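Local coordinates for protein cycloalternan-forming enzyme (Listeria monocytogenes serovar 1/2a, PDB 5F7U) that is a multidomain enzyme of glycoside hydrolase family 31, with beta-sheet N-terminal domains, a TIM-barrel domain and a carbohydrate-binding module, at residues A[235-240]-A[320-325]; A[116-121]-A[226-231]; A[303-308]-A[324-329]. The protein carries 1 engineered substitution. One frame throughout, in Å; residues are numbered along the deposited sequence.

Contact 1: A[235-240]-A[320-325]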
loop_
_atom_site.group_PDB
_atom_site.type_symbol
_atom_site.label_atom_id
_atom_site.label_comp_id
_atom_site.label_asym_id
_atom_site.label_seq_id
_atom_site.Cartn_x
_atom_site.Cartn_y
_atom_site.Cartn_z
ATOM N N ILE A 235 -33.333 -10.105 6.507
ATOM C CA ILE A 235 -32.044 -10.508 7.112
ATOM C C ILE A 235 -31.171 -9.250 7.053
ATOM O O ILE A 235 -30.843 -8.771 5.959
ATOM C CB ILE A 235 -31.382 -11.715 6.400
ATOM C CG1 ILE A 235 -32.264 -12.973 6.601
ATOM C CG2 ILE A 235 -29.947 -11.903 6.904
ATOM C CD1 ILE A 235 -31.989 -14.119 5.645
ATOM N N ASN A 236 -30.852 -8.678 8.218
ATOM C CA ASN A 236 -30.192 -7.363 8.279
ATOM C C ASN A 236 -28.698 -7.404 8.527
ATOM O O ASN A 236 -27.993 -6.406 8.274
ATOM C CB ASN A 236 -30.851 -6.450 9.337
ATOM C CG ASN A 236 -32.195 -5.902 8.876
ATOM O OD1 ASN A 236 -32.494 -5.911 7.685
ATOM N ND2 ASN A 236 -32.999 -5.409 9.809
ATOM N N GLN A 237 -28.218 -8.527 9.057
ATOM C CA GLN A 237 -26.784 -8.671 9.348
ATOM C C GLN A 237 -26.381 -10.132 9.379
ATOM O O GLN A 237 -27.226 -11.000 9.603
ATOM C CB GLN A 237 -26.427 -8.053 10.708
ATOM C CG GLN A 237 -26.353 -6.529 10.771
ATOM C CD GLN A 237 -25.703 -6.023 12.048
ATOM O OE1 GLN A 237 -25.861 -6.624 13.130
ATOM N NE2 GLN A 237 -24.973 -4.903 11.937
ATOM N N TYR A 238 -25.087 -10.388 9.154
ATOM C CA TYR A 238 -24.494 -11.705 9.325
ATOM C C TYR A 238 -23.324 -11.596 10.275
ATOM O O TYR A 238 -22.714 -10.540 10.383
ATOM C CB TYR A 238 -23.901 -12.195 8.006
ATOM C CG TYR A 238 -24.883 -12.704 7.000
ATOM C CD1 TYR A 238 -25.468 -13.967 7.159
ATOM C CD2 TYR A 238 -25.199 -11.952 5.855
ATOM C CE1 TYR A 238 -26.357 -14.468 6.215
ATOM C CE2 TYR A 238 -26.103 -12.447 4.902
ATOM C CZ TYR A 238 -26.674 -13.699 5.087
ATOM O OH TYR A 238 -27.555 -14.218 4.152
ATOM N N GLN A 239 -22.985 -12.696 10.937
ATOM C CA GLN A 239 -21.711 -12.735 11.680
ATOM C C GLN A 239 -21.101 -14.123 11.665
ATOM O O GLN A 239 -21.812 -15.127 11.512
ATOM C CB GLN A 239 -21.896 -12.259 13.137
ATOM C CG GLN A 239 -22.706 -13.216 14.011
ATOM C CD GLN A 239 -22.756 -12.727 15.444
ATOM O OE1 GLN A 239 -21.803 -12.895 16.205
ATOM N NE2 GLN A 239 -23.855 -12.090 15.815
ATOM N N ASN A 240 -19.778 -14.162 11.813
ATOM C CA ASN A 240 -19.098 -15.374 12.249
ATOM C C ASN A 240 -18.004 -15.000 13.259
ATOM O O ASN A 240 -17.581 -13.832 13.338
ATOM C CB ASN A 240 -18.550 -16.192 11.072
ATOM C CG ASN A 240 -18.438 -17.689 11.405
ATOM O OD1 ASN A 240 -18.653 -18.102 12.553
ATOM N ND2 ASN A 240 -18.112 -18.499 10.411
ATOM N N SER A 320 -14.103 -11.576 15.066
ATOM C CA SER A 320 -15.440 -11.703 14.494
ATOM C C SER A 320 -15.582 -10.755 13.334
ATOM O O SER A 320 -14.909 -9.723 13.306
ATOM C CB SER A 320 -16.505 -11.356 15.531
ATOM O OG SER A 320 -16.311 -12.076 16.747
ATOM N N PHE A 321 -16.447 -11.103 12.386
ATOM C CA PHE A 321 -16.941 -10.087 11.470
ATOM C C PHE A 321 -18.440 -9.966 11.609
ATOM O O PHE A 321 -19.127 -10.939 11.876
ATOM C CB PHE A 321 -16.487 -10.284 10.014
ATOM C CG PHE A 321 -16.990 -11.546 9.354
ATOM C CD1 PHE A 321 -18.308 -11.646 8.898
ATOM C CD2 PHE A 321 -16.118 -12.621 9.139
ATOM C CE1 PHE A 321 -18.758 -12.805 8.273
ATOM C CE2 PHE A 321 -16.553 -13.783 8.497
ATOM C CZ PHE A 321 -17.884 -13.876 8.081
ATOM N N VAL A 322 -18.923 -8.742 11.455
ATOM C CA VAL A 322 -20.362 -8.486 11.454
ATOM C C VAL A 322 -20.602 -7.727 10.166
ATOM O O VAL A 322 -20.047 -6.638 9.969
ATOM C CB VAL A 322 -20.821 -7.662 12.678
ATOM C CG1 VAL A 322 -22.337 -7.452 12.628
ATOM C CG2 VAL A 322 -20.460 -8.383 13.963
ATOM N N LEU A 323 -21.379 -8.331 9.281
ATOM C CA LEU A 323 -21.595 -7.792 7.940
ATOM C C LEU A 323 -23.026 -7.316 7.814
ATOM O O LEU A 323 -23.955 -8.074 8.118
ATOM C CB LEU A 323 -21.322 -8.885 6.881
ATOM C CG LEU A 323 -21.658 -8.526 5.425
ATOM C CD1 LEU A 323 -20.791 -7.409 4.850
ATOM C CD2 LEU A 323 -21.560 -9.753 4.529
ATOM N N ASP A 324 -23.200 -6.079 7.352
ATOM C CA ASP A 324 -24.535 -5.514 7.132
ATOM C C ASP A 324 -25.184 -6.067 5.864
ATOM O O ASP A 324 -24.514 -6.591 4.971
ATOM C CB ASP A 324 -24.466 -3.975 7.048
ATOM C CG ASP A 324 -24.015 -3.327 8.369
ATOM O OD1 ASP A 324 -23.935 -4.001 9.428
ATOM O OD2 ASP A 324 -23.758 -2.116 8.348
ATOM N N ASN A 325 -26.506 -5.976 5.816
ATOM C CA ASN A 325 -27.274 -6.342 4.637
ATOM C C ASN A 325 -28.435 -5.359 4.504
ATOM O O ASN A 325 -28.785 -4.706 5.481
ATOM C CB ASN A 325 -27.811 -7.756 4.797
ATOM C CG ASN A 325 -28.346 -8.328 3.495
ATOM O OD1 ASN A 325 -27.700 -8.219 2.449
ATOM N ND2 ASN A 325 -29.534 -8.925 3.550
#

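Contact 2: A[116-121]-A[226-231]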
loop_
_atom_site.group_PDB
_atom_site.type_symbol
_atom_site.label_atom_id
_atom_site.label_comp_id
_atom_site.label_asym_id
_atom_site.label_seq_id
_atom_site.Cartn_x
_atom_site.Cartn_y
_atom_site.Cartn_z
ATOM N N THR A 116 -35.794 -7.596 14.872
ATOM C CA THR A 116 -34.958 -8.750 14.587
ATOM C C THR A 116 -34.317 -9.356 15.836
ATOM O O THR A 116 -34.272 -8.730 16.901
ATOM C CB THR A 116 -33.830 -8.330 13.626
ATOM O OG1 THR A 116 -33.139 -7.207 14.197
ATOM C CG2 THR A 116 -34.400 -7.926 12.253
ATOM N N ASP A 117 -33.833 -10.589 15.691
ATOM C CA ASP A 117 -32.925 -11.184 16.659
ATOM C C ASP A 117 -32.017 -12.169 15.947
ATOM O O ASP A 117 -32.291 -12.565 14.808
ATOM C CB ASP A 117 -33.690 -11.859 17.829
ATOM C CG ASP A 117 -32.887 -11.871 19.139
ATOM O OD1 ASP A 117 -31.656 -11.642 19.145
ATOM O OD2 ASP A 117 -33.508 -12.123 20.193
ATOM N N TRP A 118 -30.920 -12.528 16.611
ATOM C CA TRP A 118 -29.938 -13.459 16.053
ATOM C C TRP A 118 -30.425 -14.899 16.031
ATOM O O TRP A 118 -31.046 -15.377 16.990
ATOM C CB TRP A 118 -28.605 -13.336 16.816
ATOM C CG TRP A 118 -27.907 -12.046 16.503
ATOM C CD1 TRP A 118 -27.917 -10.896 17.249
ATOM C CD2 TRP A 118 -27.141 -11.765 15.338
ATOM N NE1 TRP A 118 -27.182 -9.913 16.613
ATOM C CE2 TRP A 118 -26.713 -10.412 15.430
ATOM C CE3 TRP A 118 -26.797 -12.515 14.199
ATOM C CZ2 TRP A 118 -25.921 -9.806 14.448
ATOM C CZ3 TRP A 118 -26.014 -11.906 13.200
ATOM C CH2 TRP A 118 -25.580 -10.559 13.343
ATOM N N GLU A 119 -30.136 -15.574 14.918
ATOM C CA GLU A 119 -30.299 -17.022 14.782
ATOM C C GLU A 119 -28.942 -17.546 14.341
ATOM O O GLU A 119 -28.244 -16.885 13.554
ATOM C CB GLU A 119 -31.342 -17.356 13.726
ATOM C CG GLU A 119 -32.743 -16.852 14.063
ATOM C CD GLU A 119 -33.777 -17.153 12.993
ATOM O OE1 GLU A 119 -33.428 -17.596 11.868
ATOM O OE2 GLU A 119 -34.965 -16.924 13.284
ATOM N N TYR A 120 -28.547 -18.702 14.865
ATOM C CA TYR A 120 -27.227 -19.257 14.566
ATOM C C TYR A 120 -27.359 -20.666 14.050
ATOM O O TYR A 120 -28.357 -21.314 14.281
ATOM C CB TYR A 120 -26.325 -19.266 15.806
ATOM C CG TYR A 120 -26.073 -17.906 16.411
ATOM C CD1 TYR A 120 -24.994 -17.125 15.970
ATOM C CD2 TYR A 120 -26.895 -17.404 17.443
ATOM C CE1 TYR A 120 -24.740 -15.874 16.524
ATOM C CE2 TYR A 120 -26.654 -16.147 17.996
ATOM C CZ TYR A 120 -25.573 -15.400 17.530
ATOM O OH TYR A 120 -25.321 -14.158 18.075
ATOM N N VAL A 121 -26.342 -21.118 13.324
ATOM C CA VAL A 121 -26.247 -22.522 12.930
ATOM C C VAL A 121 -26.105 -23.341 14.213
ATOM O O VAL A 121 -25.290 -23.001 15.084
ATOM C CB VAL A 121 -25.041 -22.766 11.983
ATOM C CG1 VAL A 121 -24.823 -24.250 11.756
ATOM C CG2 VAL A 121 -25.258 -22.063 10.647
ATOM N N GLY A 226 -24.037 -16.878 12.216
ATOM C CA GLY A 226 -25.412 -16.428 12.425
ATOM C C GLY A 226 -25.885 -15.302 11.535
ATOM O O GLY A 226 -25.099 -14.706 10.793
ATOM N N TRP A 227 -27.179 -15.019 11.625
ATOM C CA TRP A 227 -27.833 -13.991 10.813
ATOM C C TRP A 227 -28.894 -13.333 11.703
ATOM O O TRP A 227 -29.450 -13.970 12.628
ATOM C CB TRP A 227 -28.465 -14.587 9.541
ATOM C CG TRP A 227 -29.373 -15.749 9.831
ATOM C CD1 TRP A 227 -30.733 -15.714 9.981
ATOM C CD2 TRP A 227 -28.973 -17.098 10.076
ATOM N NE1 TRP A 227 -31.205 -16.972 10.281
ATOM C CE2 TRP A 227 -30.147 -17.840 10.347
ATOM C CE3 TRP A 227 -27.732 -17.766 10.075
ATOM C CZ2 TRP A 227 -30.122 -19.223 10.624
ATOM C CZ3 TRP A 227 -27.704 -19.135 10.356
ATOM C CH2 TRP A 227 -28.897 -19.849 10.631
ATOM N N LEU A 228 -29.167 -12.066 11.412
ATOM C CA LEU A 228 -30.064 -11.228 12.206
ATOM C C LEU A 228 -31.356 -11.039 11.415
ATOM O O LEU A 228 -31.333 -10.489 10.325
ATOM C CB LEU A 228 -29.363 -9.887 12.479
ATOM C CG LEU A 228 -30.129 -8.849 13.282
ATOM C CD1 LEU A 228 -30.396 -9.348 14.693
ATOM C CD2 LEU A 228 -29.316 -7.558 13.317
ATOM N N THR A 229 -32.479 -11.535 11.942
ATOM C CA THR A 229 -33.688 -11.677 11.146
ATOM C C THR A 229 -34.940 -11.471 11.998
ATOM O O THR A 229 -34.910 -11.691 13.216
ATOM C CB THR A 229 -33.746 -13.071 10.439
ATOM O OG1 THR A 229 -34.892 -13.137 9.590
ATOM C CG2 THR A 229 -33.842 -14.229 11.439
ATOM N N ASP A 230 -36.013 -11.029 11.358
ATOM C CA ASP A 230 -37.320 -11.045 12.008
ATOM C C ASP A 230 -38.013 -12.401 11.821
ATOM O O ASP A 230 -39.096 -12.621 12.373
ATOM C CB ASP A 230 -38.204 -9.878 11.536
ATOM C CG ASP A 230 -38.688 -10.043 10.097
ATOM O OD1 ASP A 230 -38.009 -10.704 9.282
ATOM O OD2 ASP A 230 -39.750 -9.499 9.788
ATOM N N GLY A 231 -37.381 -13.284 11.039
ATOM C CA GLY A 231 -37.912 -14.612 10.703
ATOM C C GLY A 231 -38.920 -14.653 9.559
ATOM O O GLY A 231 -39.511 -15.714 9.284
#

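Contact 3: A[303-308]-A[324-329]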
loop_
_atom_site.group_PDB
_atom_site.type_symbol
_atom_site.label_atom_id
_atom_site.label_comp_id
_atom_site.label_asym_id
_atom_site.label_seq_id
_atom_site.Cartn_x
_atom_site.Cartn_y
_atom_site.Cartn_z
ATOM N N SER A 303 -18.392 -8.748 -0.013
ATOM C CA SER A 303 -19.580 -7.894 -0.013
ATOM C C SER A 303 -19.146 -6.448 0.027
ATOM O O SER A 303 -18.173 -6.112 0.693
ATOM C CB SER A 303 -20.415 -8.145 1.251
ATOM O OG SER A 303 -21.600 -7.347 1.214
ATOM N N ASP A 304 -19.913 -5.599 -0.644
ATOM C CA ASP A 304 -19.675 -4.165 -0.587
ATOM C C ASP A 304 -20.384 -3.491 0.579
ATOM O O ASP A 304 -20.116 -2.320 0.841
ATOM C CB ASP A 304 -20.089 -3.503 -1.914
ATOM C CG ASP A 304 -19.157 -3.879 -3.061
ATOM O OD1 ASP A 304 -17.974 -4.148 -2.780
ATOM O OD2 ASP A 304 -19.623 -3.886 -4.220
ATOM N N PHE A 305 -21.267 -4.211 1.287
ATOM C CA PHE A 305 -21.900 -3.617 2.484
ATOM C C PHE A 305 -20.850 -3.327 3.559
ATOM O O PHE A 305 -19.803 -3.966 3.599
ATOM C CB PHE A 305 -22.964 -4.546 3.076
ATOM C CG PHE A 305 -24.239 -4.626 2.267
ATOM C CD1 PHE A 305 -25.206 -3.631 2.359
ATOM C CD2 PHE A 305 -24.497 -5.730 1.452
ATOM C CE1 PHE A 305 -26.389 -3.716 1.619
ATOM C CE2 PHE A 305 -25.686 -5.830 0.727
ATOM C CZ PHE A 305 -26.631 -4.813 0.794
ATOM N N HIS A 306 -21.136 -2.344 4.411
ATOM C CA HIS A 306 -20.293 -2.105 5.586
ATOM C C HIS A 306 -20.158 -3.380 6.436
ATOM O O HIS A 306 -21.133 -4.102 6.669
ATOM C CB HIS A 306 -20.893 -0.979 6.422
ATOM C CG HIS A 306 -20.373 -0.935 7.823
ATOM N ND1 HIS A 306 -21.127 -1.335 8.903
ATOM C CD2 HIS A 306 -19.170 -0.557 8.317
ATOM C CE1 HIS A 306 -20.412 -1.196 10.007
ATOM N NE2 HIS A 306 -19.222 -0.723 9.679
ATOM N N SER A 307 -18.937 -3.644 6.879
ATOM C CA SER A 307 -18.672 -4.697 7.849
ATOM C C SER A 307 -17.806 -4.121 8.979
ATOM O O SER A 307 -17.083 -3.108 8.796
ATOM C CB SER A 307 -17.973 -5.900 7.193
ATOM O OG SER A 307 -16.799 -5.505 6.484
ATOM N N GLN A 308 -17.915 -4.752 10.141
ATOM C CA GLN A 308 -17.025 -4.477 11.268
ATOM C C GLN A 308 -16.256 -5.736 11.621
ATOM O O GLN A 308 -16.861 -6.786 11.859
ATOM C CB GLN A 308 -17.826 -3.970 12.477
ATOM C CG GLN A 308 -16.949 -3.508 13.643
ATOM C CD GLN A 308 -17.768 -3.201 14.877
ATOM O OE1 GLN A 308 -18.357 -4.081 15.472
ATOM N NE2 GLN A 308 -17.804 -1.945 15.255
ATOM N N ASP A 324 -23.200 -6.079 7.352
ATOM C CA ASP A 324 -24.535 -5.514 7.132
ATOM C C ASP A 324 -25.184 -6.067 5.864
ATOM O O ASP A 324 -24.514 -6.591 4.971
ATOM C CB ASP A 324 -24.466 -3.975 7.048
ATOM C CG ASP A 324 -24.015 -3.327 8.369
ATOM O OD1 ASP A 324 -23.935 -4.001 9.428
ATOM O OD2 ASP A 324 -23.758 -2.116 8.348
ATOM N N ASN A 325 -26.506 -5.976 5.816
ATOM C CA ASN A 325 -27.274 -6.342 4.637
ATOM C C ASN A 325 -28.435 -5.359 4.504
ATOM O O ASN A 325 -28.785 -4.706 5.481
ATOM C CB ASN A 325 -27.811 -7.756 4.797
ATOM C CG ASN A 325 -28.346 -8.328 3.495
ATOM O OD1 ASN A 325 -27.700 -8.219 2.449
ATOM N ND2 ASN A 325 -29.534 -8.925 3.550
ATOM N N ASP A 326 -29.018 -5.245 3.313
ATOM C CA ASP A 326 -30.118 -4.307 3.096
ATOM C C ASP A 326 -31.482 -4.889 3.463
ATOM O O ASP A 326 -32.502 -4.266 3.213
ATOM C CB ASP A 326 -30.115 -3.828 1.642
ATOM C CG ASP A 326 -30.317 -4.961 0.642
ATOM O OD1 ASP A 326 -30.252 -6.159 1.006
ATOM O OD2 ASP A 326 -30.534 -4.657 -0.541
ATOM N N GLY A 327 -31.493 -6.089 4.040
ATOM C CA GLY A 327 -32.743 -6.765 4.394
ATOM C C GLY A 327 -33.121 -7.894 3.449
ATOM O O GLY A 327 -33.906 -8.765 3.818
ATOM N N ASP A 328 -32.602 -7.855 2.228
ATOM C CA ASP A 328 -32.909 -8.870 1.212
ATOM C C ASP A 328 -32.498 -10.277 1.697
ATOM O O ASP A 328 -31.308 -10.550 1.906
ATOM C CB ASP A 328 -32.192 -8.515 -0.101
ATOM C CG ASP A 328 -32.563 -9.442 -1.257
ATOM O OD1 ASP A 328 -33.132 -10.535 -1.046
ATOM O OD2 ASP A 328 -32.266 -9.049 -2.403
ATOM N N MET A 329 -33.503 -11.144 1.869
ATOM C CA MET A 329 -33.301 -12.476 2.444
ATOM C C MET A 329 -32.617 -13.424 1.476
ATOM O O MET A 329 -32.250 -14.521 1.870
ATOM C CB MET A 329 -34.628 -13.085 2.893
ATOM C CG MET A 329 -35.301 -12.275 3.987
ATOM S SD MET A 329 -36.866 -12.975 4.509
ATOM C CE MET A 329 -36.238 -14.397 5.392
#

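Contact 1: A[235-240]-A[320-325]
Gln237 and Asp324 form a non-hydrogen-bonded pair in the antiparallel ladder between strands 235-243 and 318-327, the first in the galactose mutarotase-like region of this family 31 enzyme, and their side chains supply a link that the backbone does not make at this point. The two side chains lie side by side and point the same way. NE2 of Gln237 donates to OD1 of Asp324 over 2.9 Å, meeting the oxygen nearly along its C-O bond, with amide and carboxylate planes 21° apart. Beyond CG the glutamine chain is extended, and with CG anti to the carbonyl carbon (chi1 -76°) the amide reaches the aspartate while OE1 of Gln237 comes within 3.7 Å of CG1 of Val322. The second carboxylate oxygen, OD2, accepts from ND1 of His306.

Tyr238, Asn240, Phe321 and Leu323 occupy the other, buried face. CB of Tyr238 packs 4.3 Å from CB of Leu323, and the phenol OH goes on to the backbone O of Asn331. Phe321 has its CG between the backbone N and the carbonyl carbon (chi1 64°). This swings the ring back over the neighbouring strand, where the N of Asn240 sits above one face toward the rim and CZ of Phe321 approaches CB of Asn240 at 3.8 Å. Tyr238 and Leu323 exchange both of their backbone hydrogen bonds.

Side-chain amides thus supplement the ladder: Gln237 bridges a non-hydrogen-bonded pair, and ND2 of Asn325 grips O of Ile235 at 2.7 Å, almost straight and in the amide plane. Two donors on separate oxygens of Asp324 would probably favour its ionised form.

Contact 2: A[116-121]-A[226-231]
Trp227 lies against Glu119 on the face that these two share with Thr229 in this antiparallel pair, and here the packing is closest. A chi1 of 52° tucks CG over its own backbone, and the indole folds across the partner strand until the O of Glu119 stands 3.5 Å above the ring plane of Trp227, over its centre. That same oxygen accepts the backbone N-H of Trp227. The indole NE1 donates to OE1 of Glu119 at 2.8 Å, a bent bond (141°) on the anti side of OE1, tilted out of the carboxylate plane, which is nearly perpendicular to the ring (82°). OE2 of Glu119 is engaged by Lys88 in a salt bridge, so one buried carboxylate serves two donors. Thr229 presses its CG2 to 3.3 Å from CD of Glu119, while CG2 of Val121 meets the indole at its edge, 3.8 Å from CZ3 of Trp227.

At the end of that same face the side chain of Asp117 is partly exposed and touches little of the partner strand, although its backbone is bonded both ways to Thr229; its OD1 accepts from the N of Trp118. N of Gly231 donates to OG1 of Thr229, closing an ST turn, and OG1 is also bonded to O of Val234. The Trp118 face is less enclosed. Its indole lies partly exposed across Leu228, whose CB sits almost directly above the six-membered ring of Trp118, 3.8 Å from the centroid, in a CH-pi contact. CD1 of Leu228 lies 3.5 Å from OG1 of Thr116.

Beyond the pair, Phe145, Pro147, Pro165 and Ala140 of strand 134-140 help enclose Trp227. Trp118 and Leu228 instead adjoin Gln237 of strand 235-243, which continues the sheet beside strand 214-229.

Contact 3: A[303-308]-A[324-329]
Phe305 and His306 meet residues 324-326 in different ways, the first with a ring face and the second with a ring edge, at the open end of the beta hairpin of strands 307-311 and 318-327. The phenyl ring lies flat over the backbone: CA of Asn325 stands 4.0 Å from the ring centroid of Phe305, almost on its normal, in a CH-pi contact. The ring is inclined 69° to the amide of Asn325, whose OD1, bonded to ND2 of Asn331, comes to 3.6 Å from CE2 of Phe305. CZ of Phe305 lies 3.7 Å from CG of Asp326, and CB of Phe305 packs 3.2 Å from the O of Asp324.

His306 has CG anti to the backbone N (chi1 162°), which carries the imidazole toward the carboxylate of Asp324. Its ND1 donates in the ring plane to OD2 of Asp324 over 2.8 Å, yet arrives from above the carboxylate plane, the two planes being 57° apart. The backbone N of Asp324 donates to O of His306, so the two residues are joined twice. Farther along the chain, OD1 of Asp326 accepts the N-H of Asp328 in an Asx turn, and ND2 of Asn325, already bound to O of Ile235, also donates to O of Asp328.

Phe305 also touches Gln556 and Glu557 of helix 555-577. NE2 of His306 is bound by OE1 of Glu268, so the imidazole bridges two carboxylates, an arrangement that would be expected to favour its protonated form.

Overall arrangement
Contact 2, contact 1 and contact 3 follow in that order across neighbouring antiparallel strands in the N-terminal part of the enzyme. Contacts 1 and 2 have centres about 10 Å apart, where strand 214-229 meets strand 235-243 and Asn236 N lies 2.8 Å from Leu228 O. Contacts 1 and 3 share Asp324 and Asn325 on strand 318-327, and their centres are about 7 Å apart. Contacts 2 and 3 do not touch: their centres are about 14 Å apart and their nearest atoms about 5 Å. No residue of the three belongs to a magnesium site. Contact 3 carries the series toward helix 555-577, through Phe305 and the salt bridge of Asp304 with Arg561.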